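Side-chain contacts in catechol 1,2 dioxygenase (Acinetobacter radioresistens, PDB 2XSU), which probably catalyses the iron(III)-dependent intradiol cleavage of catechol by O2 to cis,cis-muconate, the first step of its branch of the beta-ketoadipate pathway: residues L73-G78 against G202-G207; L137-T142 against S224-F229; S168-S173 against N178-I183; T195-G200 against F242-D247. The protein carries 1 engineered substitution. All blocks are in the same frame, centred on the assembly; numbering follows the deposited sequence.

Contact 1: residues L73-G78 against G202-G207; sequences LGLLAG and GCPPEG. Engineered in segment 73-78: Gly78 (natural residue Ala). With PIE (1,2-diacyl-sn-glycero-3-phosphoinositol), chain C.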
# COMPACT_ATOMS: atom_id res chain seq x y z
N LEU A 73 2.41 -0.78 -7.61
CA LEU A 73 1.11 -1.31 -7.17
C LEU A 73 0.17 -1.57 -8.35
O LEU A 73 -0.67 -2.46 -8.27
CB LEU A 73 0.45 -0.46 -6.07
CG LEU A 73 1.11 -0.63 -4.69
CD1 LEU A 73 0.46 0.34 -3.68
CD2 LEU A 73 1.04 -2.11 -4.19
N GLY A 74 0.32 -0.81 -9.43
CA GLY A 74 -0.47 -1.08 -10.68
C GLY A 74 -0.02 -2.38 -11.32
O GLY A 74 -0.84 -3.20 -11.80
N LEU A 75 1.28 -2.61 -11.32
CA LEU A 75 1.83 -3.85 -11.81
C LEU A 75 1.36 -5.04 -10.96
O LEU A 75 1.01 -6.11 -11.50
CB LEU A 75 3.37 -3.74 -11.83
CG LEU A 75 4.16 -4.67 -12.69
CD1 LEU A 75 3.66 -4.60 -14.14
CD2 LEU A 75 5.65 -4.22 -12.61
N LEU A 76 1.35 -4.87 -9.64
CA LEU A 76 0.90 -5.92 -8.73
C LEU A 76 -0.58 -6.22 -8.91
O LEU A 76 -0.99 -7.38 -8.84
CB LEU A 76 1.16 -5.49 -7.27
CG LEU A 76 0.83 -6.59 -6.23
CD1 LEU A 76 1.72 -7.80 -6.42
CD2 LEU A 76 1.03 -5.99 -4.85
N ALA A 77 -1.38 -5.17 -9.16
CA ALA A 77 -2.81 -5.38 -9.46
C ALA A 77 -3.00 -6.26 -10.69
O ALA A 77 -3.90 -7.12 -10.74
CB ALA A 77 -3.52 -4.03 -9.62
N GLY A 78 -2.15 -6.05 -11.70
CA GLY A 78 -2.17 -6.93 -12.87
C GLY A 78 -1.76 -8.34 -12.52
O GLY A 78 -2.50 -9.29 -12.79
N GLY A 202 9.21 -9.14 -18.88
CA GLY A 202 8.94 -9.38 -17.48
C GLY A 202 8.88 -8.14 -16.59
O GLY A 202 9.18 -7.00 -16.97
N CYS A 203 8.51 -8.42 -15.36
CA CYS A 203 8.53 -7.42 -14.30
C CYS A 203 10.00 -7.03 -14.06
O CYS A 203 10.90 -7.81 -14.36
CB CYS A 203 7.94 -8.06 -13.05
SG CYS A 203 6.14 -8.25 -13.13
N PRO A 204 10.24 -5.83 -13.50
CA PRO A 204 11.63 -5.50 -13.10
C PRO A 204 12.16 -6.56 -12.13
O PRO A 204 11.57 -6.77 -11.07
CB PRO A 204 11.48 -4.14 -12.41
CG PRO A 204 10.17 -3.56 -12.91
CD PRO A 204 9.28 -4.75 -13.20
N PRO A 205 13.28 -7.24 -12.48
CA PRO A 205 13.60 -8.46 -11.75
C PRO A 205 13.97 -8.27 -10.28
O PRO A 205 13.76 -9.19 -9.49
CB PRO A 205 14.78 -9.07 -12.55
CG PRO A 205 15.37 -7.92 -13.28
CD PRO A 205 14.18 -7.02 -13.63
N GLU A 206 14.49 -7.10 -9.93
CA GLU A 206 14.84 -6.77 -8.55
C GLU A 206 13.74 -5.99 -7.83
O GLU A 206 13.92 -5.53 -6.69
CB GLU A 206 16.16 -5.98 -8.51
CG GLU A 206 17.36 -6.74 -9.08
CD GLU A 206 17.46 -8.17 -8.56
OE1 GLU A 206 17.52 -8.37 -7.33
OE2 GLU A 206 17.47 -9.11 -9.40
N GLY A 207 12.59 -5.87 -8.49
CA GLY A 207 11.49 -5.04 -7.96
C GLY A 207 10.55 -5.83 -7.05
O GLY A 207 10.69 -7.04 -6.87
P PIE C . 10.57 -9.86 -0.15
O11 PIE C . 11.29 -10.48 0.94
O12 PIE C . 8.95 -10.31 -0.20
O13 PIE C . 11.25 -10.63 -1.56
O14 PIE C . 10.80 -8.46 -0.51
C1 PIE C . 10.46 -11.75 1.21
C2 PIE C . 9.54 -11.25 2.34
C3 PIE C . 8.11 -11.43 1.82
O31 PIE C . 7.20 -10.39 2.27
O32 PIE C . 6.12 -10.06 0.33
C31 PIE C . 6.07 -10.39 1.51
C32 PIE C . 4.73 -10.78 2.15
C33 PIE C . 3.74 -9.62 2.09
C34 PIE C . 2.73 -9.80 0.96
C35 PIE C . 1.35 -9.34 1.40
C36 PIE C . 0.63 -8.57 0.29
C37 PIE C . -0.35 -9.48 -0.44
C38 PIE C . -1.51 -8.68 -1.02
C39 PIE C . -2.67 -9.45 -1.07
C40 PIE C . -3.95 -8.90 -1.13
C41 PIE C . -4.18 -7.53 -1.14
C42 PIE C . -4.63 -7.06 -2.53
O21 PIE C . 9.76 -11.90 3.66
O22 PIE C . 10.14 -14.07 3.09
C21 PIE C . 9.53 -13.26 3.79
C22 PIE C . 8.58 -13.82 4.86
C23 PIE C . 7.33 -13.01 5.21
C24 PIE C . 6.53 -13.71 6.31
C25 PIE C . 5.10 -14.03 5.85
C26 PIE C . 4.27 -12.75 5.74
C27 PIE C . 2.82 -13.06 5.39
C28 PIE C . 2.13 -11.83 4.78
C29 PIE C . 1.40 -11.04 5.86
C47 PIE C . 0.50 -9.96 5.26
C48 PIE C . -0.19 -9.17 6.37
C49 PIE C . -1.46 -8.48 5.87
C50 PIE C . -1.62 -7.07 6.44
C51 PIE C . -1.12 -5.98 5.47
C1' PIE C . 13.67 -6.30 -1.38
C2' PIE C . 14.32 -6.22 -0.03
C3' PIE C . 14.25 -7.61 0.63
C4' PIE C . 12.86 -8.10 0.72
C5' PIE C . 12.17 -8.12 -0.65
C6' PIE C . 12.20 -6.69 -1.27
O1' PIE C . 13.67 -5.00 -1.99
O2' PIE C . 15.69 -5.85 -0.12
O3' PIE C . 14.84 -7.58 1.93
O4' PIE C . 12.06 -8.36 1.85
O6' PIE C . 11.62 -6.74 -2.58
C52 PIE C . -1.77 -6.06 4.08
C53 PIE C . -3.14 -5.36 4.04
C54 PIE C . -3.00 -3.85 4.24
C55 PIE C . -3.94 -3.09 3.29
C43 PIE C . -3.45 -6.56 -3.37
C44 PIE C . -3.75 -5.22 -4.04
C45 PIE C . -3.36 -5.25 -5.51
C46 PIE C . -2.24 -4.26 -5.79
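Leu75 leaves helix 73-80 toward Cys203 and Pro204, and its side chain carries the whole meeting of the two segments. CB points at the loop without reaching it. With CG swung opposite the backbone N (chi1 -160°), the chain extends outward from the helix, and CG comes 4.1 Å from the SG of Cys203. At the tip, CD2 of Leu75 reaches Pro204 as well, the two side chains meeting tip to tip: it sits 3.7 Å from CD of Pro204, a carbon next to the ring nitrogen, and 4.1 Å from the SG of Cys203. One methyl thus touches both residues, and the contact is purely apolar. Thr209 and Phe254 also touch Leu75 and Cys203. From Pro204 the loop makes a type I turn to Gly207, the N-cap of helix 208-215.

Another side of helix 73-80 meets lipid. The chain-end carbon C46 of the phosphoinositol lipid lies 3.4 Å from Leu73 O and 3.8 Å from Leu76 CD2, while Leu73 and Ala77 pack on Thr65 and Leu61 of the second subunit. Toward the catalytic domain, the side chain of Leu75 comes to about 8 Å from the iron. The setting is that of catechol 1,2-dioxygenases, whose N-terminal helices join two subunits around bound lipid and pack against the iron-binding domain.

Contact 2: residues L137-T142 against S224-F229; sequences LIIEGT and SHVHYF. With FE (Fe (III) ion), chain B.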
# COMPACT_ATOMS: atom_id res chain seq x y z
N LEU A 137 6.91 -3.43 -38.38
CA LEU A 137 5.52 -3.90 -38.31
C LEU A 137 4.59 -2.81 -38.82
O LEU A 137 4.70 -1.67 -38.38
CB LEU A 137 5.14 -4.23 -36.85
CG LEU A 137 3.66 -4.50 -36.58
CD1 LEU A 137 3.15 -5.75 -37.30
CD2 LEU A 137 3.47 -4.65 -35.06
N ILE A 138 3.69 -3.17 -39.73
CA ILE A 138 2.55 -2.32 -40.08
C ILE A 138 1.30 -2.91 -39.45
O ILE A 138 1.01 -4.13 -39.61
CB ILE A 138 2.36 -2.23 -41.61
CG1 ILE A 138 3.52 -1.41 -42.20
CG2 ILE A 138 0.96 -1.65 -41.93
CD1 ILE A 138 3.59 -1.36 -43.74
N ILE A 139 0.57 -2.07 -38.72
CA ILE A 139 -0.72 -2.43 -38.17
C ILE A 139 -1.76 -1.62 -38.88
O ILE A 139 -1.60 -0.39 -39.02
CB ILE A 139 -0.86 -2.06 -36.66
CG1 ILE A 139 0.33 -2.60 -35.88
CG2 ILE A 139 -2.18 -2.54 -36.11
CD1 ILE A 139 0.41 -2.05 -34.44
N GLU A 140 -2.83 -2.25 -39.34
CA GLU A 140 -3.94 -1.49 -39.89
C GLU A 140 -5.29 -2.09 -39.62
O GLU A 140 -5.40 -3.29 -39.31
CB GLU A 140 -3.76 -1.13 -41.36
CG GLU A 140 -3.85 -2.25 -42.33
CD GLU A 140 -3.32 -1.82 -43.72
OE1 GLU A 140 -2.85 -2.68 -44.46
OE2 GLU A 140 -3.35 -0.63 -44.07
N GLY A 141 -6.30 -1.23 -39.65
CA GLY A 141 -7.65 -1.67 -39.36
C GLY A 141 -8.67 -0.62 -39.72
O GLY A 141 -8.33 0.53 -40.00
N THR A 142 -9.93 -1.06 -39.71
CA THR A 142 -11.08 -0.20 -39.89
C THR A 142 -11.86 -0.18 -38.59
O THR A 142 -12.02 -1.23 -37.94
CB THR A 142 -11.95 -0.76 -41.03
OG1 THR A 142 -11.16 -0.89 -42.23
CG2 THR A 142 -13.16 0.18 -41.32
N SER A 224 3.97 -10.67 -26.07
CA SER A 224 3.97 -9.44 -26.90
C SER A 224 2.53 -8.96 -27.14
O SER A 224 1.58 -9.76 -27.32
CB SER A 224 4.61 -9.72 -28.24
OG SER A 224 3.88 -10.74 -28.88
N HIS A 225 2.35 -7.63 -27.11
CA HIS A 225 1.00 -7.05 -27.27
C HIS A 225 1.10 -5.56 -27.62
O HIS A 225 2.13 -4.91 -27.40
CB HIS A 225 0.18 -7.19 -25.95
CG HIS A 225 0.84 -6.54 -24.76
ND1 HIS A 225 1.81 -7.17 -24.00
CD2 HIS A 225 0.67 -5.31 -24.20
CE1 HIS A 225 2.22 -6.36 -23.04
NE2 HIS A 225 1.54 -5.22 -23.12
N VAL A 226 0.02 -5.04 -28.18
CA VAL A 226 -0.12 -3.59 -28.42
C VAL A 226 -1.41 -3.14 -27.74
O VAL A 226 -2.48 -3.75 -27.92
CB VAL A 226 -0.18 -3.29 -29.96
CG1 VAL A 226 -0.47 -1.79 -30.23
CG2 VAL A 226 1.15 -3.73 -30.65
N HIS A 227 -1.31 -2.06 -26.95
CA HIS A 227 -2.46 -1.53 -26.21
C HIS A 227 -3.28 -0.58 -27.08
O HIS A 227 -2.71 0.16 -27.89
CB HIS A 227 -1.91 -0.70 -25.03
CG HIS A 227 -1.23 -1.50 -23.98
ND1 HIS A 227 -1.94 -2.11 -22.96
CD2 HIS A 227 0.09 -1.77 -23.72
CE1 HIS A 227 -1.09 -2.73 -22.14
NE2 HIS A 227 0.14 -2.56 -22.60
N TYR A 228 -4.59 -0.52 -26.82
CA TYR A 228 -5.51 0.40 -27.49
C TYR A 228 -6.49 1.06 -26.52
O TYR A 228 -7.09 0.38 -25.70
CB TYR A 228 -6.39 -0.37 -28.49
CG TYR A 228 -5.76 -0.76 -29.78
CD1 TYR A 228 -4.80 -1.78 -29.83
CD2 TYR A 228 -6.17 -0.16 -30.99
CE1 TYR A 228 -4.23 -2.16 -31.04
CE2 TYR A 228 -5.61 -0.55 -32.22
CZ TYR A 228 -4.63 -1.56 -32.22
OH TYR A 228 -4.05 -1.96 -33.39
N PHE A 229 -6.65 2.39 -26.64
CA PHE A 229 -7.94 3.04 -26.31
C PHE A 229 -8.60 3.43 -27.63
O PHE A 229 -7.93 4.02 -28.49
CB PHE A 229 -7.77 4.36 -25.53
CG PHE A 229 -7.32 4.24 -24.10
CD1 PHE A 229 -7.94 3.33 -23.21
CD2 PHE A 229 -6.32 5.07 -23.60
CE1 PHE A 229 -7.54 3.25 -21.87
CE2 PHE A 229 -5.94 5.00 -22.26
CZ PHE A 229 -6.54 4.07 -21.39
FE FE B . 1.89 -3.49 -21.95
O HOH W 1 1.61 -2.83 -19.93
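Ile139 and Tyr228 pass alongside each other, pointing opposite ways, and the branch methyl CG2 of Ile139 lies 3.4 Å from the phenolic OH of Tyr228. The other limb of Ile139, carried by CG1, ends in CD1, 4.2 Å from CG2 of Val226. A single isoleucine therefore spans two residues of strand 221-231 that point the same way. The phenol OH is hydrogen-bonded to the OH of Tyr191, on the strand beside 136-145, and Tyr191 itself touches Ile139.

Phe242 and His160 also touch Val226. Residues alternate along the strand, so His225 and His227 lie on the face turned from Ile139. Different first torsions, 58° for His225 and -68° for His227, bring their rings to one metal, the NE2 of each 2.1 Å from the iron(III). Water 1 binds at the same distance from the iron, and Tyr167 and Tyr201 complete the five ligands. Farther out, His225 ND1 is hydrogen-bonded to Pro223 O, and the ring of His227 stacks with Trp159; both hold an imidazole in place.

The strand is thus chemically two-faced: one face packs on hydrocarbon and carries a hydrogen-bonded phenol, while the other, also buried, offers imidazole nitrogens to ferric iron.

Contact 3: residues S168-S173 against N178-I183; sequences SFFDKS and NLRRTI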
# COMPACT_ATOMS: atom_id res chain seq x y z
N SER A 168 8.49 3.81 -23.44
CA SER A 168 8.96 5.19 -23.28
C SER A 168 8.29 5.85 -22.07
O SER A 168 7.23 5.40 -21.58
CB SER A 168 8.72 6.00 -24.56
OG SER A 168 7.31 6.16 -24.79
N PHE A 169 8.96 6.91 -21.60
CA PHE A 169 8.59 7.71 -20.44
C PHE A 169 9.09 7.02 -19.20
O PHE A 169 9.80 7.61 -18.40
CB PHE A 169 7.09 8.07 -20.40
CG PHE A 169 6.71 8.96 -19.25
CD1 PHE A 169 6.84 10.35 -19.36
CD2 PHE A 169 6.23 8.41 -18.06
CE1 PHE A 169 6.49 11.19 -18.28
CE2 PHE A 169 5.88 9.23 -16.98
CZ PHE A 169 6.01 10.63 -17.10
N PHE A 170 8.74 5.74 -19.04
CA PHE A 170 9.26 4.92 -17.96
C PHE A 170 10.72 4.55 -18.16
O PHE A 170 11.51 4.63 -17.20
CB PHE A 170 8.34 3.70 -17.74
CG PHE A 170 6.94 4.11 -17.43
CD1 PHE A 170 6.58 4.47 -16.14
CD2 PHE A 170 6.00 4.24 -18.45
CE1 PHE A 170 5.31 4.91 -15.85
CE2 PHE A 170 4.73 4.68 -18.18
CZ PHE A 170 4.38 5.02 -16.86
N ASP A 171 11.09 4.19 -19.39
CA ASP A 171 12.47 4.01 -19.83
C ASP A 171 12.98 5.38 -20.33
O ASP A 171 12.72 5.77 -21.46
CB ASP A 171 12.47 2.96 -20.95
CG ASP A 171 13.82 2.78 -21.65
OD1 ASP A 171 13.82 2.09 -22.69
OD2 ASP A 171 14.87 3.30 -21.17
N LYS A 172 13.68 6.12 -19.47
CA LYS A 172 14.06 7.49 -19.82
C LYS A 172 15.12 7.60 -20.93
O LYS A 172 15.38 8.71 -21.41
CB LYS A 172 14.48 8.29 -18.58
CG LYS A 172 13.31 8.85 -17.80
CD LYS A 172 13.69 9.07 -16.34
CE LYS A 172 12.47 8.92 -15.45
NZ LYS A 172 12.81 8.30 -14.13
N SER A 173 15.70 6.47 -21.33
CA SER A 173 16.60 6.41 -22.48
C SER A 173 15.92 6.55 -23.86
O SER A 173 16.55 6.94 -24.84
CB SER A 173 17.44 5.13 -22.44
OG SER A 173 16.72 4.01 -22.94
N ASN A 178 8.09 7.83 -27.65
CA ASN A 178 8.45 6.76 -28.60
C ASN A 178 7.42 5.61 -28.45
O ASN A 178 7.07 5.22 -27.33
CB ASN A 178 9.86 6.26 -28.37
CG ASN A 178 10.39 5.44 -29.55
OD1 ASN A 178 10.21 5.83 -30.71
ND2 ASN A 178 11.04 4.32 -29.25
N LEU A 179 6.94 5.11 -29.59
CA LEU A 179 5.95 4.01 -29.64
C LEU A 179 4.63 4.33 -28.92
O LEU A 179 3.97 3.42 -28.40
CB LEU A 179 6.59 2.69 -29.13
CG LEU A 179 7.96 2.38 -29.76
CD1 LEU A 179 8.60 1.15 -29.11
CD2 LEU A 179 7.84 2.15 -31.28
N ARG A 180 4.25 5.61 -28.94
CA ARG A 180 2.94 6.05 -28.43
C ARG A 180 2.37 7.06 -29.40
O ARG A 180 2.99 8.10 -29.66
CB ARG A 180 3.12 6.71 -27.04
CG ARG A 180 3.77 5.83 -25.98
CD ARG A 180 4.04 6.64 -24.70
NE ARG A 180 4.65 5.83 -23.67
CZ ARG A 180 3.98 5.00 -22.86
NH1 ARG A 180 2.66 4.90 -22.98
NH2 ARG A 180 4.65 4.29 -21.96
N ARG A 181 1.19 6.80 -29.94
CA ARG A 181 0.54 7.69 -30.92
C ARG A 181 -0.97 7.70 -30.77
O ARG A 181 -1.59 6.70 -30.34
CB ARG A 181 0.89 7.29 -32.35
CG ARG A 181 2.36 7.41 -32.74
CD ARG A 181 2.87 8.86 -32.76
NE ARG A 181 4.24 8.88 -33.28
CZ ARG A 181 5.34 8.78 -32.55
NH1 ARG A 181 5.26 8.69 -31.23
NH2 ARG A 181 6.55 8.78 -33.14
N THR A 182 -1.58 8.81 -31.19
CA THR A 182 -3.01 8.89 -31.38
C THR A 182 -3.24 9.08 -32.86
O THR A 182 -2.69 10.03 -33.46
CB THR A 182 -3.60 10.09 -30.61
OG1 THR A 182 -3.39 9.90 -29.21
CG2 THR A 182 -5.11 10.25 -30.90
N ILE A 183 -4.07 8.21 -33.43
CA ILE A 183 -4.41 8.25 -34.87
C ILE A 183 -5.93 8.44 -35.00
O ILE A 183 -6.72 7.66 -34.48
CB ILE A 183 -4.02 6.95 -35.62
CG1 ILE A 183 -2.56 6.58 -35.39
CG2 ILE A 183 -4.26 7.12 -37.14
CD1 ILE A 183 -2.19 5.15 -35.87
O HOH W 2 6.50 3.01 -25.38
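Ser168, directly after the iron ligand Tyr167, meets Asn178 and Arg180 with both its hydroxyl and its backbone. Its N gives a hydrogen bond to water 2, which passes one on to Asn178 O. The hydroxyl, set between its own N and carbonyl carbon (chi1 66°), makes the direct link: Ser168 OG donates to Asn178 O over 2.7 Å, in the carbonyl plane and on a lone pair. The same OG accepts from Arg180 NE at 2.9 Å, by a bent bond. Ser168 O takes Arg180 NH2 at 2.8 Å, with a straighter N-H...O angle of 152°, so the guanidinium grips one residue side-on with two nitrogens.

Next, Phe169 lays its CD2 3.9 Å above the centre of the Phe170 ring. Phe170 in turn presents its edge to the arginine, CD2 lying 3.8 Å from Arg180 NH2; with ring and guanidinium planes 57° apart, this is no stack. At Asp171 the loop turns on itself: OD2 accepts from Ser173 N and, at 2.7 Å, from Ser173 OG, both arriving from one face of the carboxylate.

Outside the pair, Arg180 NH1 bonds to Leu111 O, and the arginine side chain touches Tyr167. The loop after Tyr167 is thus held by Arg180 of strand 180-184 and carries an Asx turn at Asp171, beside the iron site of the dioxygenase.

Contact 4: residues T195-G200 against F242-D247; sequences TTMPVG and FNIEGD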
# COMPACT_ATOMS: atom_id res chain seq x y z
N THR A 195 5.34 0.82 -37.43
CA THR A 195 6.04 0.71 -36.15
C THR A 195 7.06 -0.44 -36.17
O THR A 195 7.56 -0.80 -37.25
CB THR A 195 4.99 0.59 -34.99
OG1 THR A 195 5.63 0.74 -33.72
CG2 THR A 195 4.18 -0.71 -35.05
N THR A 196 7.38 -0.96 -34.98
CA THR A 196 8.29 -2.09 -34.84
C THR A 196 7.62 -3.19 -34.03
O THR A 196 6.65 -2.91 -33.29
CB THR A 196 9.62 -1.70 -34.19
OG1 THR A 196 9.39 -1.00 -32.95
CG2 THR A 196 10.41 -0.79 -35.13
N MET A 197 8.06 -4.43 -34.22
CA MET A 197 7.47 -5.58 -33.50
C MET A 197 7.73 -5.48 -32.00
O MET A 197 8.88 -5.46 -31.61
CB MET A 197 8.10 -6.88 -34.03
CG MET A 197 7.51 -7.41 -35.34
SD MET A 197 5.78 -7.90 -35.25
CE MET A 197 5.58 -8.23 -33.45
N PRO A 198 6.66 -5.40 -31.16
CA PRO A 198 6.92 -5.45 -29.72
C PRO A 198 7.36 -6.84 -29.27
O PRO A 198 6.96 -7.84 -29.84
CB PRO A 198 5.56 -5.14 -29.10
CG PRO A 198 4.59 -5.64 -30.08
CD PRO A 198 5.22 -5.32 -31.45
N VAL A 199 8.22 -6.87 -28.25
CA VAL A 199 8.56 -8.12 -27.58
C VAL A 199 7.88 -8.13 -26.21
O VAL A 199 7.63 -7.08 -25.63
CB VAL A 199 10.10 -8.27 -27.49
CG1 VAL A 199 10.68 -7.37 -26.45
CG2 VAL A 199 10.49 -9.69 -27.23
N GLY A 200 7.51 -9.32 -25.75
CA GLY A 200 6.99 -9.47 -24.41
C GLY A 200 8.10 -9.17 -23.41
O GLY A 200 9.28 -9.11 -23.76
N PHE A 242 -4.20 -6.20 -28.77
CA PHE A 242 -4.04 -7.50 -29.41
C PHE A 242 -2.76 -8.15 -28.93
O PHE A 242 -1.80 -7.46 -28.53
CB PHE A 242 -4.11 -7.47 -30.97
CG PHE A 242 -3.00 -6.73 -31.66
CD1 PHE A 242 -1.72 -7.28 -31.79
CD2 PHE A 242 -3.22 -5.47 -32.24
CE1 PHE A 242 -0.67 -6.59 -32.42
CE2 PHE A 242 -2.19 -4.77 -32.90
CZ PHE A 242 -0.91 -5.32 -32.99
N ASN A 243 -2.79 -9.49 -28.90
CA ASN A 243 -1.60 -10.31 -28.68
C ASN A 243 -1.24 -10.93 -30.01
O ASN A 243 -2.02 -10.85 -30.97
CB ASN A 243 -1.90 -11.43 -27.70
CG ASN A 243 -2.05 -10.94 -26.31
OD1 ASN A 243 -1.06 -10.56 -25.67
ND2 ASN A 243 -3.28 -10.90 -25.83
N ILE A 244 -0.02 -11.46 -30.07
CA ILE A 244 0.50 -11.98 -31.34
C ILE A 244 0.67 -13.48 -31.22
O ILE A 244 1.34 -13.97 -30.29
CB ILE A 244 1.83 -11.28 -31.71
CG1 ILE A 244 1.58 -9.77 -31.87
CG2 ILE A 244 2.42 -11.89 -33.00
CD1 ILE A 244 2.80 -8.95 -32.11
N GLU A 245 0.05 -14.20 -32.16
CA GLU A 245 0.12 -15.66 -32.21
C GLU A 245 1.58 -16.08 -32.32
O GLU A 245 2.37 -15.42 -33.01
CB GLU A 245 -0.68 -16.16 -33.42
CG GLU A 245 -0.91 -17.65 -33.44
CD GLU A 245 -1.67 -18.18 -32.23
OE1 GLU A 245 -2.86 -17.87 -32.07
OE2 GLU A 245 -1.05 -18.94 -31.45
N GLY A 246 1.95 -17.14 -31.60
CA GLY A 246 3.35 -17.60 -31.63
C GLY A 246 4.18 -17.32 -30.38
O GLY A 246 5.30 -17.84 -30.26
N ASP A 247 3.65 -16.48 -29.51
CA ASP A 247 4.41 -16.09 -28.32
C ASP A 247 4.36 -17.22 -27.28
O ASP A 247 3.31 -17.80 -27.02
CB ASP A 247 3.82 -14.80 -27.72
CG ASP A 247 4.77 -14.11 -26.77
OD1 ASP A 247 5.04 -14.67 -25.69
OD2 ASP A 247 5.25 -13.00 -27.09
O HOH W 3 7.74 -11.75 -26.95
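Ile244 meets Met197 and Pro198 because its CG1 lies opposite the carbonyl carbon (chi1 -61°) and CD1 extends straight on from it (chi2 175°), which carries the end methyl across to the loop. Met197 is instead bent at chi2 and chi3, which turns its CE toward that methyl. The modelled separation of Met197 CE and Ile244 CD1 is too short to be trusted, so only the pairing is safe. Pro198 adds a looser apolar touch, its CG 4.3 Å from Ile244 CD1. Leu137 lies against Met197, and Ser224 against Ile244.

Farther along, water 3 bridges the two segments, accepting from Gly200 N at 2.7 Å and donating to Asp247 OD2 at 2.8 Å. Asp247 closes a type II turn that begins at Ile244, with Gly246 at positive phi. Its OD2 also receives Ser224 N, and its OD1 receives Tyr249 N.

Gathered backbone N-H groups and a donating water would favour a charged Asp247 carboxylate. Directly through Ser224 N, and by way of water 3 through Gly200 N, that carboxylate probably helps to place the backbone leading into the iron ligands His225 and Tyr201.

Overall arrangement
Contacts 2, 3 and 4 are buried and each reaches the mixed sheet of the catalytic domain, though contact 3 does so from a loop; contact 1 joins that domain to the N-terminal helices and is only partly buried. Contacts 2 and 4 lie on neighbouring strands, 136-145 beside 190-196 and 221-231 beside 238-244, their centres about 9 Å apart. Contact 3 reaches contact 4 through Leu179, which packs on Thr195 and Thr196. Contact 1 is apolar, contact 2 nearly so, with a methyl against a phenol oxygen; contact 4 adds a water bridge, and contact 3 relies on hydrogen bonds. Contact 2 supplies two iron ligands; the others adjoin Tyr167 or Tyr201 in sequence.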